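Local coordinates for protein putative SnoaL-like polyketide cyclase (PDB 3KKG) that is of unproven function but, as a putative SnoaL-like polyketide cyclase of the NTF2 superfamily, probably catalyses ring closure of a polyketide substrate, at residues P6-N11 against T79-N84; E66-L71 against G93-P98; V73-V78 against V85-R90; G97-V102 against A135-I140; D113-T118 against M127-D132. One frame throughout, in Å; residues are numbered along the deposited sequence.

Contact 1: residues P6-N11 against T79-N84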
# COMPACT_ATOMS: atom_id res chain seq x y z
N PRO A 6 -17.90 -17.38 6.68
CA PRO A 6 -17.25 -18.52 6.04
C PRO A 6 -16.49 -18.16 4.77
O PRO A 6 -15.40 -18.67 4.56
CB PRO A 6 -18.43 -19.47 5.75
CG PRO A 6 -19.43 -19.15 6.78
CD PRO A 6 -19.32 -17.69 7.02
N ILE A 7 -17.08 -17.32 3.93
CA ILE A 7 -16.41 -16.97 2.68
C ILE A 7 -15.17 -16.13 3.00
O ILE A 7 -14.10 -16.29 2.39
CB ILE A 7 -17.37 -16.21 1.73
CG1 ILE A 7 -18.40 -17.16 1.16
CG2 ILE A 7 -16.61 -15.58 0.54
CD1 ILE A 7 -19.59 -16.45 0.58
N GLU A 8 -15.32 -15.19 3.94
CA GLU A 8 -14.16 -14.36 4.31
C GLU A 8 -13.00 -15.20 4.83
O GLU A 8 -11.84 -15.02 4.47
CB GLU A 8 -14.55 -13.32 5.36
CG GLU A 8 -15.39 -12.18 4.77
CD GLU A 8 -15.86 -11.18 5.82
OE1 GLU A 8 -16.10 -11.61 6.97
OE2 GLU A 8 -16.06 -10.00 5.50
N THR A 9 -13.30 -16.11 5.76
CA THR A 9 -12.23 -16.93 6.29
C THR A 9 -11.59 -17.82 5.20
O THR A 9 -10.37 -17.99 5.18
CB THR A 9 -12.63 -17.73 7.55
OG1 THR A 9 -11.46 -18.33 8.11
CG2 THR A 9 -13.64 -18.78 7.19
N GLN A 10 -12.40 -18.38 4.30
CA GLN A 10 -11.82 -19.17 3.21
C GLN A 10 -10.99 -18.31 2.27
O GLN A 10 -9.91 -18.72 1.82
CB GLN A 10 -12.88 -19.94 2.44
CG GLN A 10 -12.25 -20.90 1.42
CD GLN A 10 -11.28 -21.91 2.05
OE1 GLN A 10 -11.71 -22.76 2.85
NE2 GLN A 10 -9.99 -21.83 1.70
N ASN A 11 -11.44 -17.07 2.04
CA ASN A 11 -10.68 -16.15 1.20
C ASN A 11 -9.32 -15.92 1.83
O ASN A 11 -8.29 -15.89 1.13
CB ASN A 11 -11.44 -14.85 1.09
CG ASN A 11 -12.55 -14.88 0.02
OD1 ASN A 11 -12.66 -15.81 -0.76
ND2 ASN A 11 -13.35 -13.80 0.00
N THR A 79 -6.50 -8.12 6.84
CA THR A 79 -7.80 -7.49 6.93
C THR A 79 -8.63 -7.98 5.79
O THR A 79 -8.25 -7.81 4.61
CB THR A 79 -7.62 -5.97 6.91
OG1 THR A 79 -7.00 -5.59 8.14
CG2 THR A 79 -8.97 -5.18 6.75
N VAL A 80 -9.80 -8.51 6.07
CA VAL A 80 -10.68 -8.98 5.02
C VAL A 80 -12.06 -8.40 5.18
O VAL A 80 -12.58 -8.36 6.28
CB VAL A 80 -10.77 -10.56 4.98
CG1 VAL A 80 -11.21 -11.11 6.34
CG2 VAL A 80 -11.70 -11.06 3.88
N GLU A 81 -12.65 -7.99 4.06
CA GLU A 81 -14.08 -7.67 3.96
C GLU A 81 -14.60 -8.27 2.67
O GLU A 81 -14.20 -7.89 1.56
CB GLU A 81 -14.32 -6.18 3.98
CG GLU A 81 -15.81 -5.87 4.10
CD GLU A 81 -16.15 -4.43 4.22
OE1 GLU A 81 -15.32 -3.55 3.95
OE2 GLU A 81 -17.36 -4.17 4.50
N GLY A 82 -15.43 -9.27 2.82
CA GLY A 82 -15.97 -9.97 1.66
C GLY A 82 -14.87 -10.56 0.78
O GLY A 82 -14.04 -11.31 1.28
N ASP A 83 -14.89 -10.17 -0.50
CA ASP A 83 -13.93 -10.68 -1.47
C ASP A 83 -12.64 -9.82 -1.60
O ASP A 83 -11.88 -9.96 -2.55
CB ASP A 83 -14.64 -10.86 -2.83
CG ASP A 83 -15.46 -12.10 -2.89
OD1 ASP A 83 -15.13 -13.12 -2.23
OD2 ASP A 83 -16.46 -12.11 -3.64
N ASN A 84 -12.39 -8.93 -0.62
CA ASN A 84 -11.18 -8.13 -0.57
C ASN A 84 -10.36 -8.53 0.62
O ASN A 84 -10.86 -8.51 1.72
CB ASN A 84 -11.50 -6.65 -0.43
CG ASN A 84 -12.26 -6.11 -1.65
OD1 ASN A 84 -11.65 -5.75 -2.64
ND2 ASN A 84 -13.56 -6.17 -1.60
O HOH W 1 -14.46 -15.71 -2.81
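Asn11, on the helix 6-16, reaches across to the turn at Gly82 and Asp83 and grips it with a single amide. CB of Asn11 rests on Val85, just beyond the turn. From there CG swings anti to the carbonyl carbon (chi1 -82°), which turns the amide toward the other segment. Its nitrogen ND2 then serves two acceptors. One is the backbone oxygen of Gly82, 2.9 Å from Asn11 ND2, met from above the carbonyl plane by a bent bond. The other is Asp83 OD1, also 2.9 Å from Asn11 ND2 but on a straighter path, using the anti lone pair of that carboxylate oxygen. At the second tip of the amide, water 1 donates to both Asn11 OD1 and Asp83 OD1, closing a small ring. Glu8 lies one helical turn earlier. Its CB packs on Val80 CG2 at 3.9 Å, and its OE2 accepts from Gly82 N, a bond whose length is doubtful because the position of OE2 is less certain.

The turn, type II' from Glu81 to Asn84, links the strands 72-81 and 84-94. Gly82 suits its positive phi, since it has no side chain to strain the backbone. Asparagine suits its own place because one amide offers both donor and acceptor. The helix therefore holds a tight hairpin turn by directional polar bonds, with little apolar packing between them.

Contact 2: residues E66-L71 against G93-P98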
# COMPACT_ATOMS: atom_id res chain seq x y z
N GLU A 66 14.29 -13.05 -8.85
CA GLU A 66 15.68 -13.17 -9.23
C GLU A 66 16.54 -12.11 -8.52
O GLU A 66 17.73 -12.30 -8.30
CB GLU A 66 15.83 -13.06 -10.75
CG GLU A 66 15.32 -14.30 -11.39
CD GLU A 66 15.21 -14.22 -12.87
OE1 GLU A 66 15.48 -13.15 -13.48
OE2 GLU A 66 14.87 -15.27 -13.44
N GLY A 67 15.97 -10.97 -8.21
CA GLY A 67 16.71 -9.94 -7.54
C GLY A 67 16.97 -10.30 -6.09
O GLY A 67 18.02 -9.94 -5.56
N PHE A 68 15.96 -10.92 -5.45
CA PHE A 68 16.03 -11.24 -4.01
C PHE A 68 15.66 -12.73 -3.84
O PHE A 68 14.58 -13.04 -3.37
CB PHE A 68 15.08 -10.37 -3.22
CG PHE A 68 15.40 -8.91 -3.25
CD1 PHE A 68 14.94 -8.11 -4.28
CD2 PHE A 68 16.19 -8.31 -2.27
CE1 PHE A 68 15.24 -6.77 -4.33
CE2 PHE A 68 16.46 -6.93 -2.28
CZ PHE A 68 15.99 -6.17 -3.32
N PRO A 69 16.54 -13.65 -4.23
CA PRO A 69 16.14 -15.03 -4.28
C PRO A 69 15.84 -15.69 -2.96
O PRO A 69 15.16 -16.74 -2.94
CB PRO A 69 17.33 -15.72 -4.96
CG PRO A 69 18.32 -14.70 -5.17
CD PRO A 69 17.90 -13.42 -4.78
N ARG A 70 16.38 -15.16 -1.86
CA ARG A 70 16.10 -15.65 -0.48
C ARG A 70 15.11 -14.74 0.28
O ARG A 70 14.97 -14.88 1.50
CB ARG A 70 17.37 -15.80 0.40
CG ARG A 70 18.36 -16.94 0.06
CD ARG A 70 19.47 -17.11 1.15
NE ARG A 70 20.50 -18.12 0.77
CZ ARG A 70 21.61 -17.83 0.06
NH1 ARG A 70 21.84 -16.59 -0.29
NH2 ARG A 70 22.45 -18.77 -0.27
N LEU A 71 14.40 -13.84 -0.40
CA LEU A 71 13.54 -12.87 0.30
C LEU A 71 12.62 -13.60 1.26
O LEU A 71 11.95 -14.56 0.91
CB LEU A 71 12.72 -12.11 -0.73
CG LEU A 71 12.09 -10.80 -0.23
CD1 LEU A 71 13.11 -9.76 0.16
CD2 LEU A 71 11.22 -10.26 -1.36
N GLY A 93 15.83 -9.22 3.02
CA GLY A 93 16.75 -10.04 2.25
C GLY A 93 17.69 -9.20 1.44
O GLY A 93 17.63 -7.99 1.42
N ALA A 94 18.61 -9.91 0.80
CA ALA A 94 19.70 -9.30 0.07
C ALA A 94 19.45 -9.29 -1.42
O ALA A 94 19.00 -10.30 -1.97
CB ALA A 94 21.01 -10.06 0.36
N GLN A 95 19.89 -8.22 -2.06
CA GLN A 95 19.73 -8.07 -3.52
C GLN A 95 20.88 -8.81 -4.21
O GLN A 95 21.77 -8.18 -4.76
CB GLN A 95 19.64 -6.60 -3.93
CG GLN A 95 19.28 -6.48 -5.42
CD GLN A 95 20.22 -5.62 -6.22
OE1 GLN A 95 21.02 -4.85 -5.67
NE2 GLN A 95 20.15 -5.77 -7.54
N ASP A 96 20.83 -10.14 -4.21
CA ASP A 96 21.88 -10.96 -4.75
C ASP A 96 21.78 -11.22 -6.25
O ASP A 96 22.67 -11.84 -6.84
CB ASP A 96 21.89 -12.32 -4.06
CG ASP A 96 22.47 -12.29 -2.61
OD1 ASP A 96 23.16 -11.34 -2.23
OD2 ASP A 96 22.23 -13.31 -1.93
N GLY A 97 20.67 -10.79 -6.83
CA GLY A 97 20.49 -10.85 -8.30
C GLY A 97 20.11 -9.51 -8.90
O GLY A 97 19.84 -8.54 -8.21
N PRO A 98 20.08 -9.49 -10.24
CA PRO A 98 19.67 -8.27 -10.89
C PRO A 98 18.25 -7.90 -10.53
O PRO A 98 17.40 -8.79 -10.37
CB PRO A 98 19.72 -8.62 -12.38
CG PRO A 98 20.08 -9.97 -12.51
CD PRO A 98 20.33 -10.59 -11.17
O HOH W 2 17.86 -12.83 -1.38
O HOH W 3 20.27 -13.98 -0.16
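Gly67 and Gly97 bring two backbones into direct contact, their CA atoms 4.0 Å apart. Gly97 N donates to Gly67 O at 3.1 Å in a fairly straight bond (161°), although the donor stands well above the carbonyl plane. Beside it, Gly97 CA lies 3.1 Å from Glu66 O in a CA-H...O contact. Glycine suits both places: a CB on Gly97 would run into Glu66 O, and one on Gly67 would crowd Pro98 O.

Next to this backbone core lies Phe68, whose flat ring suits a place under a backbone CA-H. It receives Gln95 CA over one face, 4.1 Å from its centroid, as a CH-pi contact. Gln95 CB lies over the same face, 3.6 Å from Phe68 CE2. An inverse gamma turn centred on Gln95 shapes this approach locally. With Gln95 CG opposite the backbone N (chi1 -172°), a bend at chi2 carries the amide away to Ser105, leaving CA and CB for the ring. Further out, Phe68 packs edge-to-face with Phe99 and touches Val136 on the helix 133-140.

Toward the surface, water 2 accepts from Arg70 N and donates to Ala94 O. In one of two conformers of Arg70, a long salt bridge joins NH1 to Asp96 OD2 and water 3 spans the same atoms, a tentative link.

The end of helix 54-67 is thus tied to the end of strand 84-94 and the loop that follows it. Close backbone bonding fixes the distance inside, whereas the outer charged pair is likely to add only modest, solvent-screened attraction.

Contact 3: residues V73-V78 against V85-R90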
# COMPACT_ATOMS: atom_id res chain seq x y z
N VAL A 73 9.40 -13.15 3.98
CA VAL A 73 8.20 -12.37 4.29
C VAL A 73 7.64 -12.78 5.64
O VAL A 73 7.53 -13.95 5.93
CB VAL A 73 7.15 -12.44 3.10
CG1 VAL A 73 6.67 -13.86 2.85
CG2 VAL A 73 6.00 -11.47 3.38
N VAL A 74 7.30 -11.76 6.44
CA VAL A 74 6.60 -11.96 7.72
C VAL A 74 5.30 -11.19 7.64
O VAL A 74 5.28 -9.95 7.56
CB VAL A 74 7.44 -11.53 8.91
CG1 VAL A 74 6.64 -11.78 10.21
CG2 VAL A 74 8.73 -12.34 9.01
N VAL A 75 4.18 -11.92 7.64
CA VAL A 75 2.87 -11.32 7.63
C VAL A 75 2.64 -10.65 8.96
O VAL A 75 2.86 -11.26 10.04
CB VAL A 75 1.78 -12.37 7.32
CG1 VAL A 75 0.38 -11.74 7.54
CG2 VAL A 75 1.91 -12.93 5.89
N GLU A 76 2.17 -9.40 8.95
CA GLU A 76 1.80 -8.78 10.19
C GLU A 76 0.46 -8.14 10.34
O GLU A 76 0.13 -7.71 11.45
CB GLU A 76 2.74 -7.75 10.61
CG GLU A 76 2.94 -6.74 9.63
CD GLU A 76 3.74 -5.64 10.28
OE1 GLU A 76 5.00 -5.84 10.29
OE2 GLU A 76 3.14 -4.64 10.74
N ASN A 77 -0.31 -8.11 9.28
CA ASN A 77 -1.72 -7.78 9.44
C ASN A 77 -2.50 -8.39 8.31
O ASN A 77 -2.01 -8.34 7.16
CB ASN A 77 -1.92 -6.26 9.57
CG ASN A 77 -3.36 -5.91 9.87
OD1 ASN A 77 -4.15 -5.79 8.98
ND2 ASN A 77 -3.70 -5.93 11.13
N VAL A 78 -3.67 -8.98 8.57
CA VAL A 78 -4.59 -9.44 7.56
C VAL A 78 -5.95 -8.76 7.86
O VAL A 78 -6.46 -8.82 8.99
CB VAL A 78 -4.78 -10.94 7.58
CG1 VAL A 78 -5.82 -11.38 6.57
CG2 VAL A 78 -3.40 -11.63 7.39
N VAL A 85 -9.11 -8.97 0.37
CA VAL A 85 -8.18 -9.36 1.42
C VAL A 85 -6.94 -8.48 1.30
O VAL A 85 -6.34 -8.38 0.21
CB VAL A 85 -7.77 -10.84 1.32
CG1 VAL A 85 -6.81 -11.14 2.45
CG2 VAL A 85 -9.01 -11.74 1.42
N VAL A 86 -6.55 -7.89 2.41
CA VAL A 86 -5.40 -7.00 2.46
C VAL A 86 -4.40 -7.58 3.41
O VAL A 86 -4.73 -7.94 4.54
CB VAL A 86 -5.82 -5.58 2.97
CG1 VAL A 86 -4.59 -4.64 3.04
CG2 VAL A 86 -6.98 -5.01 2.09
N VAL A 87 -3.19 -7.82 2.95
CA VAL A 87 -2.12 -8.41 3.72
C VAL A 87 -0.99 -7.40 3.85
O VAL A 87 -0.42 -6.99 2.84
CB VAL A 87 -1.61 -9.73 3.10
CG1 VAL A 87 -0.50 -10.32 3.97
CG2 VAL A 87 -2.75 -10.72 2.93
N GLN A 88 -0.63 -7.03 5.06
CA GLN A 88 0.58 -6.23 5.26
C GLN A 88 1.67 -7.14 5.77
O GLN A 88 1.43 -8.02 6.62
CB GLN A 88 0.33 -5.19 6.30
CG GLN A 88 -0.70 -4.10 5.90
CD GLN A 88 -0.74 -3.01 6.93
OE1 GLN A 88 0.21 -2.28 7.06
NE2 GLN A 88 -1.81 -2.93 7.65
N ALA A 89 2.90 -6.91 5.31
CA ALA A 89 3.99 -7.79 5.66
C ALA A 89 5.25 -6.97 5.77
O ALA A 89 5.26 -5.76 5.52
CB ALA A 89 4.15 -8.98 4.64
N ARG A 90 6.31 -7.62 6.24
CA ARG A 90 7.64 -7.06 6.10
C ARG A 90 8.52 -8.01 5.33
O ARG A 90 8.41 -9.22 5.43
CB ARG A 90 8.26 -6.69 7.42
CG ARG A 90 7.57 -5.50 8.09
CD ARG A 90 8.39 -5.01 9.27
NE ARG A 90 9.58 -4.26 8.84
CZ ARG A 90 9.57 -2.96 8.49
NH1 ARG A 90 8.46 -2.26 8.59
NH2 ARG A 90 10.68 -2.33 8.11
O HOH W 4 5.71 -2.75 9.29
O HOH W 5 -3.91 -5.57 6.53
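A classic beta bulge, formed where Glu76 and Asn77 both face Gln88, interrupts the pairing of two antiparallel strands. Gln88 O accepts from both residues, from Glu76 N at 2.8 Å and from Asn77 N at 3.2 Å. Gln88 N answers with a bond to Asn77 O, also at 2.8 Å. On the other side of the bulge, Val74 and Arg90 form a regular hydrogen-bonded pair, with Val74 N 3.0 Å from Arg90 O.

The extra residue shifts the register by one, within a hairpin whose strand directions lie 138° apart. Strand 72-81 is the outermost strand, within this chain, of the strongly curved sheet of the NTF2-like fold, where a bulge accentuates twist and bend. Val75, Val78 and Val87 pack on helix 6-16, and Val87 also on Phe19. Branched valines suit both the extended backbone and this largely apolar face. The side chains of Val75 and Val87 cross at about a right angle, their CG1 atoms 3.9 Å apart, and the small Ala89 admits Val73 CG2 to within 3.3 Å of its CB, a tight approach.

The face of Asn77 and Gln88 carries the polar side chains, beside Val74. The two amides lie alongside each other, with Gln88 NE2 3.8 Å from Asn77 CB, and Asn77 OD1 bonds Thr79. A chi1 of 55° sets Glu76 CG between its N and carbonyl carbon, beside Gln88 O. Glu76 then crosses Arg90 at a slant, OE1 lying 3.4 Å from Arg90 CG in one of two conformers of that arginine, which there pairs with Asp110. Glu76 OE2 forms a salt bridge with Arg128 of the second subunit, which also donates to Gln88 OE1.

Contact 4: residues G97-V102 against A135-I140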
# COMPACT_ATOMS: atom_id res chain seq x y z
N GLY A 97 20.67 -10.79 -6.83
CA GLY A 97 20.49 -10.85 -8.30
C GLY A 97 20.11 -9.51 -8.90
O GLY A 97 19.84 -8.54 -8.21
N PRO A 98 20.08 -9.49 -10.24
CA PRO A 98 19.67 -8.27 -10.89
C PRO A 98 18.25 -7.90 -10.53
O PRO A 98 17.40 -8.79 -10.37
CB PRO A 98 19.72 -8.62 -12.38
CG PRO A 98 20.08 -9.97 -12.51
CD PRO A 98 20.33 -10.59 -11.17
N PHE A 99 18.00 -6.62 -10.33
CA PHE A 99 16.63 -6.14 -9.93
C PHE A 99 16.31 -4.78 -10.59
O PHE A 99 16.95 -3.79 -10.29
CB PHE A 99 16.56 -5.99 -8.41
CG PHE A 99 15.17 -5.69 -7.90
CD1 PHE A 99 14.21 -6.68 -7.90
CD2 PHE A 99 14.86 -4.46 -7.38
CE1 PHE A 99 12.94 -6.42 -7.36
CE2 PHE A 99 13.60 -4.21 -6.89
CZ PHE A 99 12.66 -5.20 -6.85
N LEU A 100 15.33 -4.81 -11.45
CA LEU A 100 14.81 -3.60 -12.09
C LEU A 100 15.92 -2.71 -12.67
O LEU A 100 15.98 -1.47 -12.47
CB LEU A 100 13.89 -2.82 -11.13
CG LEU A 100 12.71 -3.62 -10.57
CD1 LEU A 100 11.82 -2.67 -9.69
CD2 LEU A 100 11.90 -4.35 -11.66
N GLY A 101 16.86 -3.39 -13.32
CA GLY A 101 17.97 -2.75 -14.01
C GLY A 101 19.21 -2.50 -13.17
O GLY A 101 20.23 -1.98 -13.66
N VAL A 102 19.17 -2.88 -11.90
CA VAL A 102 20.31 -2.59 -11.03
C VAL A 102 21.05 -3.96 -10.95
O VAL A 102 20.45 -4.99 -10.54
CB VAL A 102 19.87 -2.15 -9.64
CG1 VAL A 102 21.06 -1.95 -8.70
CG2 VAL A 102 19.05 -0.85 -9.72
N ALA A 135 12.75 3.59 -1.53
CA ALA A 135 13.77 3.30 -0.57
C ALA A 135 14.60 2.09 -1.02
O ALA A 135 15.84 2.06 -0.82
CB ALA A 135 13.20 3.05 0.84
N VAL A 136 13.95 1.08 -1.58
CA VAL A 136 14.67 -0.11 -2.07
C VAL A 136 15.65 0.29 -3.18
O VAL A 136 16.86 -0.04 -3.14
CB VAL A 136 13.72 -1.20 -2.55
CG1 VAL A 136 14.48 -2.32 -3.30
CG2 VAL A 136 12.91 -1.82 -1.37
N MSE A 137 15.16 1.03 -4.17
CA MSE A 137 16.02 1.41 -5.29
C MSE A 137 17.15 2.29 -4.81
O MSE A 137 18.30 2.16 -5.30
CB MSE A 137 15.21 2.07 -6.40
CG MSE A 137 14.17 1.22 -7.02
SE MSE A 137 14.79 -0.41 -7.81
CE MSE A 137 15.60 0.39 -9.37
N THR A 138 16.89 3.19 -3.86
CA THR A 138 17.96 4.03 -3.30
C THR A 138 19.01 3.20 -2.59
O THR A 138 20.23 3.43 -2.80
CB THR A 138 17.36 5.10 -2.35
OG1 THR A 138 16.44 5.86 -3.11
CG2 THR A 138 18.46 5.99 -1.75
N ALA A 139 18.59 2.22 -1.78
CA ALA A 139 19.49 1.37 -0.98
C ALA A 139 20.36 0.53 -1.89
O ALA A 139 21.61 0.45 -1.65
CB ALA A 139 18.72 0.52 -0.03
N ILE A 140 19.79 -0.04 -2.95
CA ILE A 140 20.57 -0.96 -3.82
C ILE A 140 21.40 -0.26 -4.88
O ILE A 140 22.36 -0.86 -5.42
CB ILE A 140 19.67 -2.05 -4.49
CG1 ILE A 140 18.75 -1.45 -5.58
CG2 ILE A 140 18.94 -2.86 -3.49
CD1 ILE A 140 17.97 -2.49 -6.34
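Ile140 CD1 is wedged between Phe99 and Val102 in the close-packed heart of the contact. It lies 3.8 Å from Phe99 CD2, near the plane of the ring at its edge, and 3.8 Å from Val102 CB. A chi1 of 71° sets CG1 of Ile140 between its backbone N and carbonyl carbon, aiming the longer branch at the loop. Val102 CG1 also reaches the backbone of the helix, 3.7 Å from Ile140 O. Met137, present as selenomethionine, completes this tight part: its flexible chain bends at chi2 and chi3 to bring CE within 3.7 Å of Val102 CG2 and 3.6 Å of Leu100 O, and it also packs on Leu134 of the second subunit.

The loop makes a type I' turn from Phe99 to Val102, with Leu100 and Gly101 both at positive phi, which glycine takes without strain. It lies between strands 84-94 and 108-120 of the NTF2-like fold, and packs on the C-terminal helix 133-140. With an alanine in place of Phe99, the helix residues would probably face a gap, and Phe68 would lose the ring it meets edge-to-face.

Other approaches are looser. Val136 CG1 touches the ring lightly, 4.2 Å from Phe99 CE2. Met137 SE sits obliquely to the Phe99 ring, 5.1 Å from the centroid, in a Met-aromatic contact. Exposed Leu100 covers one ring face with its CG, and its O bonds a triethylene glycol, probably from the crystallisation liquor.

Contact 5: residues D113-T118 against M127-D132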
# COMPACT_ATOMS: atom_id res chain seq x y z
N ASP A 113 5.31 -3.76 3.41
CA ASP A 113 4.59 -3.77 2.16
C ASP A 113 3.12 -3.97 2.42
O ASP A 113 2.69 -4.18 3.57
CB ASP A 113 5.19 -4.73 1.19
CG ASP A 113 4.89 -6.16 1.43
OD1 ASP A 113 4.18 -6.52 2.38
OD2 ASP A 113 5.44 -7.00 0.67
N VAL A 114 2.35 -3.95 1.37
CA VAL A 114 0.90 -4.24 1.42
C VAL A 114 0.47 -4.82 0.09
O VAL A 114 0.87 -4.36 -0.99
CB VAL A 114 0.10 -3.00 1.78
CG1 VAL A 114 0.27 -1.88 0.81
CG2 VAL A 114 -1.40 -3.40 1.89
N THR A 115 -0.26 -5.95 0.13
CA THR A 115 -0.80 -6.63 -1.04
C THR A 115 -2.30 -6.62 -0.90
O THR A 115 -2.81 -7.04 0.17
CB THR A 115 -0.21 -8.05 -1.18
OG1 THR A 115 1.22 -7.99 -0.93
CG2 THR A 115 -0.48 -8.64 -2.53
N LEU A 116 -2.99 -6.22 -1.96
CA LEU A 116 -4.43 -6.04 -1.92
C LEU A 116 -5.02 -7.00 -2.93
O LEU A 116 -4.84 -6.83 -4.17
CB LEU A 116 -4.76 -4.58 -2.24
CG LEU A 116 -4.05 -3.60 -1.29
CD1 LEU A 116 -3.17 -2.66 -2.05
CD2 LEU A 116 -5.02 -2.85 -0.46
N PHE A 117 -5.73 -8.02 -2.46
CA PHE A 117 -6.28 -9.07 -3.31
C PHE A 117 -7.77 -8.87 -3.51
O PHE A 117 -8.49 -8.47 -2.57
CB PHE A 117 -6.07 -10.43 -2.62
CG PHE A 117 -4.62 -10.81 -2.48
CD1 PHE A 117 -3.99 -11.53 -3.46
CD2 PHE A 117 -3.90 -10.52 -1.33
CE1 PHE A 117 -2.65 -11.91 -3.33
CE2 PHE A 117 -2.57 -10.91 -1.20
CZ PHE A 117 -1.96 -11.64 -2.19
N THR A 118 -8.23 -9.23 -4.70
CA THR A 118 -9.66 -9.38 -4.98
C THR A 118 -9.89 -10.82 -5.41
O THR A 118 -9.11 -11.38 -6.20
CB THR A 118 -10.09 -8.44 -6.10
OG1 THR A 118 -9.68 -7.11 -5.75
CG2 THR A 118 -11.61 -8.44 -6.29
N MSE A 127 -4.40 -8.75 -7.94
CA MSE A 127 -3.48 -8.47 -6.88
C MSE A 127 -2.83 -7.11 -7.15
O MSE A 127 -2.28 -6.94 -8.23
CB MSE A 127 -2.40 -9.55 -6.84
CG MSE A 127 -1.37 -9.39 -5.75
SE MSE A 127 -0.13 -10.86 -5.80
CE MSE A 127 0.78 -10.32 -7.30
N ARG A 128 -2.96 -6.18 -6.21
CA ARG A 128 -2.31 -4.89 -6.27
C ARG A 128 -1.26 -4.84 -5.20
O ARG A 128 -1.43 -5.39 -4.12
CB ARG A 128 -3.31 -3.74 -6.04
CG ARG A 128 -4.43 -3.70 -7.03
CD ARG A 128 -5.51 -2.70 -6.60
NE ARG A 128 -6.57 -2.62 -7.59
CZ ARG A 128 -7.42 -1.60 -7.60
NH1 ARG A 128 -7.32 -0.60 -6.74
NH2 ARG A 128 -8.40 -1.58 -8.51
N TYR A 129 -0.12 -4.23 -5.47
CA TYR A 129 1.02 -4.26 -4.60
C TYR A 129 1.65 -2.90 -4.40
O TYR A 129 1.92 -2.18 -5.35
CB TYR A 129 2.06 -5.25 -5.17
CG TYR A 129 3.23 -5.43 -4.25
CD1 TYR A 129 3.09 -6.21 -3.11
CD2 TYR A 129 4.45 -4.85 -4.48
CE1 TYR A 129 4.11 -6.33 -2.22
CE2 TYR A 129 5.49 -5.00 -3.59
CZ TYR A 129 5.32 -5.75 -2.48
OH TYR A 129 6.35 -5.89 -1.56
N PHE A 130 2.09 -2.66 -3.15
CA PHE A 130 2.99 -1.56 -2.85
C PHE A 130 4.01 -1.95 -1.82
O PHE A 130 3.66 -2.57 -0.81
CB PHE A 130 2.28 -0.35 -2.25
CG PHE A 130 1.20 0.24 -3.10
CD1 PHE A 130 -0.08 -0.23 -3.06
CD2 PHE A 130 1.45 1.37 -3.88
CE1 PHE A 130 -1.10 0.36 -3.85
CE2 PHE A 130 0.46 1.97 -4.63
CZ PHE A 130 -0.78 1.48 -4.63
N THR A 131 5.25 -1.51 -1.99
CA THR A 131 6.25 -1.40 -0.92
C THR A 131 6.85 -0.02 -0.94
O THR A 131 6.39 0.85 -1.64
CB THR A 131 7.25 -2.56 -1.00
OG1 THR A 131 8.09 -2.53 0.18
CG2 THR A 131 8.17 -2.49 -2.22
N ASP A 132 7.95 0.18 -0.20
CA ASP A 132 8.68 1.45 -0.35
C ASP A 132 9.77 1.22 -1.40
O ASP A 132 10.95 1.00 -1.14
CB ASP A 132 9.33 1.86 0.96
CG ASP A 132 9.85 3.29 0.91
OD1 ASP A 132 10.01 3.85 -0.22
OD2 ASP A 132 10.15 3.87 1.98
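With chi1 at -175°, the Tyr129 ring swings out opposite its backbone nitrogen, while Asp113 puts CG in the crowded position between its N and carbonyl carbon (chi1 77°), and together these torsions bring phenol and carboxylate to meet. Tyr129 OH donates to Asp113 OD2 at 2.7 Å, on the anti lone pair, with ring and carboxylate planes almost perpendicular; tyrosine's length lets its hydroxyl span to the aspartate. Thr115 OG1 also lies at the ring edge, 3.4 Å from Tyr129 CD1. A phenylalanine instead of Tyr129 would probably leave Asp113 OD2 without this donor, and the aromatic ring freer to shift.

Beyond them Met127, a selenomethionine, sets SE obliquely 3.7 Å from Phe117 CE1, a Met-aromatic contact, and its CG presses to 3.4 Å from Thr115 CG2. On the other face, the apolar Leu116 CD1 meets the edge of the Phe130 ring, 4.1 Å from Phe130 CD1.

Paired backbone bonds such as Leu116 N to Arg128 O, 2.8 Å, join the two strands. This hairpin lies mid-sheet, between strands 84-94 and 41-45. Phe19 covers Thr115 and Phe117, whereas Val114, Leu116 and Phe130 face the second subunit, and Asp132 caps helix 133-140.

Overall arrangement
Contacts 3 and 5 lie side by side in one curved sheet, contact 3 at its outer strand and contact 5 nearer the middle, their centres about 9 Å apart, with strands 84-94 and 108-120 as direct neighbours. Contact 1 adjoins both at the hairpin end near helix 6-16, about 15 Å from the centre of contact 3. Contacts 2 and 4, about 10 Å apart, lie beyond the chain's centre from contact 1 and share Gly97 and Pro98. Along the chain, contact 3 is nested within contact 2, and contact 5 within contact 4, while contact 1 crosses both 2 and 3. Helices and loops are thus fastened to both ends of the sheet, while contacts 1, 3, 4 and 5 also touch the second subunit.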